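Local coordinates for protein short chain dehydrogenase/reductase (Acinetobacter baumannii, PDB 4IUY) that probably catalyses NAD(P)(H)-dependent oxidation or reduction of a still unidentified substrate, as a short-chain dehydrogenase/reductase with a Rossmann fold, at residues Y80-D85 with L96-A101. Sequence-based numbering, arbitrary orientation.
Sequences YTFALD and LSSLEA
Leu99, on the last turns of helix 89-101, meets both Tyr80 and Phe82 of the strand before it, joining two consecutive elements of the Rossmann fold. Strand 79-83 is the outermost strand at one end of the parallel sheet, and the helix runs back along it nearly antiparallel: the axes of segments 80-83 and 96-101 make 156° and come no closer than 10.9 Å, a spacing bridged by side chains. No hydrogen bond links the two segments. The tight part is apolar. Tyr80 and Phe82, two apart on the strand, both point toward the helix, and the Phe82 ring also touches Met95 of the same helix and Val55 and Cys57 of the adjacent strand. Leu99 CD2 reaches both rings but meets them differently. Over one face of Tyr80 it makes a CH-pi contact 4.2 Å from the ring centroid and 19° off the normal, displaced toward the CG side of the ring. Against Phe82 the same methyl lies at the rim, in the ring plane, with Phe82 CE2 4.0 Å from Leu99 CD2. Leu99 CG also comes within 4.1 Å of Phe82 CE2, but from above the plane of the ring, so the branch point as well as the methyl packs against this corner. Val55 and Ile106 add to the apolar surroundings of Leu99. The looser part lies at Ser98, a partly exposed residue covered far less by the strand than its neighbour Leu99. Tyr80 carries its hydroxyl beyond the leucine to a weak hydrogen bond with Glu102. On Ser98 the hydroxyl is anti to the backbone nitrogen (chi1 175°), which carries OG to the rim of the phenyl ring, 4.2 Å from Phe82 CE1.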
loop_
_atom_site.group_PDB
_atom_site.type_symbol
_atom_site.label_atom_id
_atom_site.label_comp_id
_atom_site.label_asym_id
_atom_site.label_seq_id
_atom_site.Cartn_x
_atom_site.Cartn_y
_atom_site.Cartn_z
ATOM N N TYR D 80 -24.640 -18.533 -23.825
ATOM C CA TYR D 80 -25.875 -18.489 -23.065
ATOM C C TYR D 80 -26.079 -17.037 -22.628
ATOM O O TYR D 80 -25.143 -16.383 -22.214
ATOM C CB TYR D 80 -25.791 -19.402 -21.852
ATOM C CG TYR D 80 -25.657 -20.869 -22.192
ATOM C CD1 TYR D 80 -26.782 -21.689 -22.272
ATOM C CD2 TYR D 80 -24.397 -21.444 -22.440
ATOM C CE1 TYR D 80 -26.671 -23.044 -22.585
ATOM C CE2 TYR D 80 -24.272 -22.808 -22.764
ATOM C CZ TYR D 80 -25.417 -23.606 -22.826
ATOM O OH TYR D 80 -25.319 -24.964 -23.137
ATOM N N THR D 81 -27.274 -16.501 -22.837
ATOM C CA THR D 81 -27.575 -15.157 -22.365
ATOM C C THR D 81 -28.618 -15.200 -21.239
ATOM O O THR D 81 -29.466 -16.072 -21.206
ATOM C CB THR D 81 -28.039 -14.253 -23.503
ATOM O OG1 THR D 81 -29.274 -14.745 -24.035
ATOM C CG2 THR D 81 -26.985 -14.209 -24.589
ATOM N N PHE D 82 -28.497 -14.287 -20.288
ATOM C CA PHE D 82 -29.441 -14.167 -19.188
ATOM C C PHE D 82 -29.727 -12.708 -18.852
ATOM O O PHE D 82 -28.816 -11.915 -18.606
ATOM C CB PHE D 82 -28.904 -14.857 -17.938
ATOM C CG PHE D 82 -28.803 -16.346 -18.056
ATOM C CD1 PHE D 82 -29.946 -17.143 -17.926
ATOM C CD2 PHE D 82 -27.576 -16.961 -18.286
ATOM C CE1 PHE D 82 -29.865 -18.538 -18.022
ATOM C CE2 PHE D 82 -27.484 -18.355 -18.378
ATOM C CZ PHE D 82 -28.637 -19.146 -18.250
ATOM N N ALA D 83 -31.004 -12.367 -18.809
ATOM C CA ALA D 83 -31.428 -11.066 -18.326
ATOM C C ALA D 83 -31.626 -11.146 -16.819
ATOM O O ALA D 83 -32.321 -12.042 -16.336
ATOM C CB ALA D 83 -32.727 -10.661 -18.997
ATOM N N LEU D 84 -30.980 -10.244 -16.082
ATOM C CA LEU D 84 -31.158 -10.163 -14.633
ATOM C C LEU D 84 -30.586 -8.871 -14.045
ATOM O O LEU D 84 -29.796 -8.195 -14.687
ATOM C CB LEU D 84 -30.526 -11.392 -13.955
ATOM C CG LEU D 84 -29.074 -11.798 -14.272
ATOM C CD1 LEU D 84 -28.041 -10.958 -13.547
ATOM C CD2 LEU D 84 -28.874 -13.274 -13.973
ATOM N N ASP D 85 -30.976 -8.539 -12.817
ATOM C CA ASP D 85 -30.307 -7.483 -12.072
ATOM C C ASP D 85 -29.178 -8.123 -11.266
ATOM O O ASP D 85 -29.410 -9.094 -10.546
ATOM C CB ASP D 85 -31.266 -6.759 -11.136
ATOM C CG ASP D 85 -30.558 -5.701 -10.290
ATOM O OD1 ASP D 85 -29.385 -5.385 -10.586
ATOM O OD2 ASP D 85 -31.155 -5.197 -9.315
ATOM N N LEU D 96 -27.581 -20.035 -12.446
ATOM C CA LEU D 96 -26.633 -21.122 -12.228
ATOM C C LEU D 96 -27.320 -22.493 -12.232
ATOM O O LEU D 96 -26.808 -23.431 -12.856
ATOM C CB LEU D 96 -25.791 -20.885 -10.975
ATOM C CG LEU D 96 -24.876 -19.660 -11.152
ATOM C CD1 LEU D 96 -24.186 -19.231 -9.846
ATOM C CD2 LEU D 96 -23.840 -19.891 -12.270
ATOM N N SER D 97 -28.489 -22.602 -11.592
ATOM C CA SER D 97 -29.249 -23.851 -11.640
ATOM C C SER D 97 -29.549 -24.250 -13.089
ATOM O O SER D 97 -29.367 -25.404 -13.483
ATOM C CB SER D 97 -30.601 -23.723 -10.914
ATOM O OG SER D 97 -30.473 -23.609 -9.513
ATOM N N SER D 98 -29.961 -23.271 -13.886
ATOM C CA SER D 98 -30.318 -23.513 -15.278
ATOM C C SER D 98 -29.113 -24.054 -16.041
ATOM O O SER D 98 -29.252 -25.003 -16.822
ATOM C CB SER D 98 -30.874 -22.243 -15.923
ATOM O OG SER D 98 -31.116 -22.441 -17.297
ATOM N N LEU D 99 -27.932 -23.480 -15.784
ATOM C CA LEU D 99 -26.697 -23.955 -16.400
ATOM C C LEU D 99 -26.357 -25.381 -15.972
ATOM O O LEU D 99 -25.991 -26.217 -16.805
ATOM C CB LEU D 99 -25.535 -23.014 -16.093
ATOM C CG LEU D 99 -25.617 -21.643 -16.786
ATOM C CD1 LEU D 99 -24.526 -20.646 -16.306
ATOM C CD2 LEU D 99 -25.578 -21.826 -18.303
ATOM N N GLU D 100 -26.452 -25.664 -14.678
ATOM C CA GLU D 100 -26.228 -27.025 -14.201
ATOM C C GLU D 100 -27.103 -28.066 -14.905
ATOM O O GLU D 100 -26.649 -29.182 -15.194
ATOM C CB GLU D 100 -26.468 -27.116 -12.700
ATOM C CG GLU D 100 -25.539 -26.283 -11.885
ATOM C CD GLU D 100 -25.880 -26.301 -10.408
ATOM O OE1 GLU D 100 -26.700 -27.166 -9.994
ATOM O OE2 GLU D 100 -25.309 -25.455 -9.669
ATOM N N ALA D 101 -28.361 -27.717 -15.165
ATOM C CA ALA D 101 -29.283 -28.673 -15.771
ATOM C C ALA D 101 -28.901 -28.998 -17.214
ATOM O O ALA D 101 -29.305 -30.027 -17.746
ATOM C CB ALA D 101 -30.714 -28.170 -15.688
#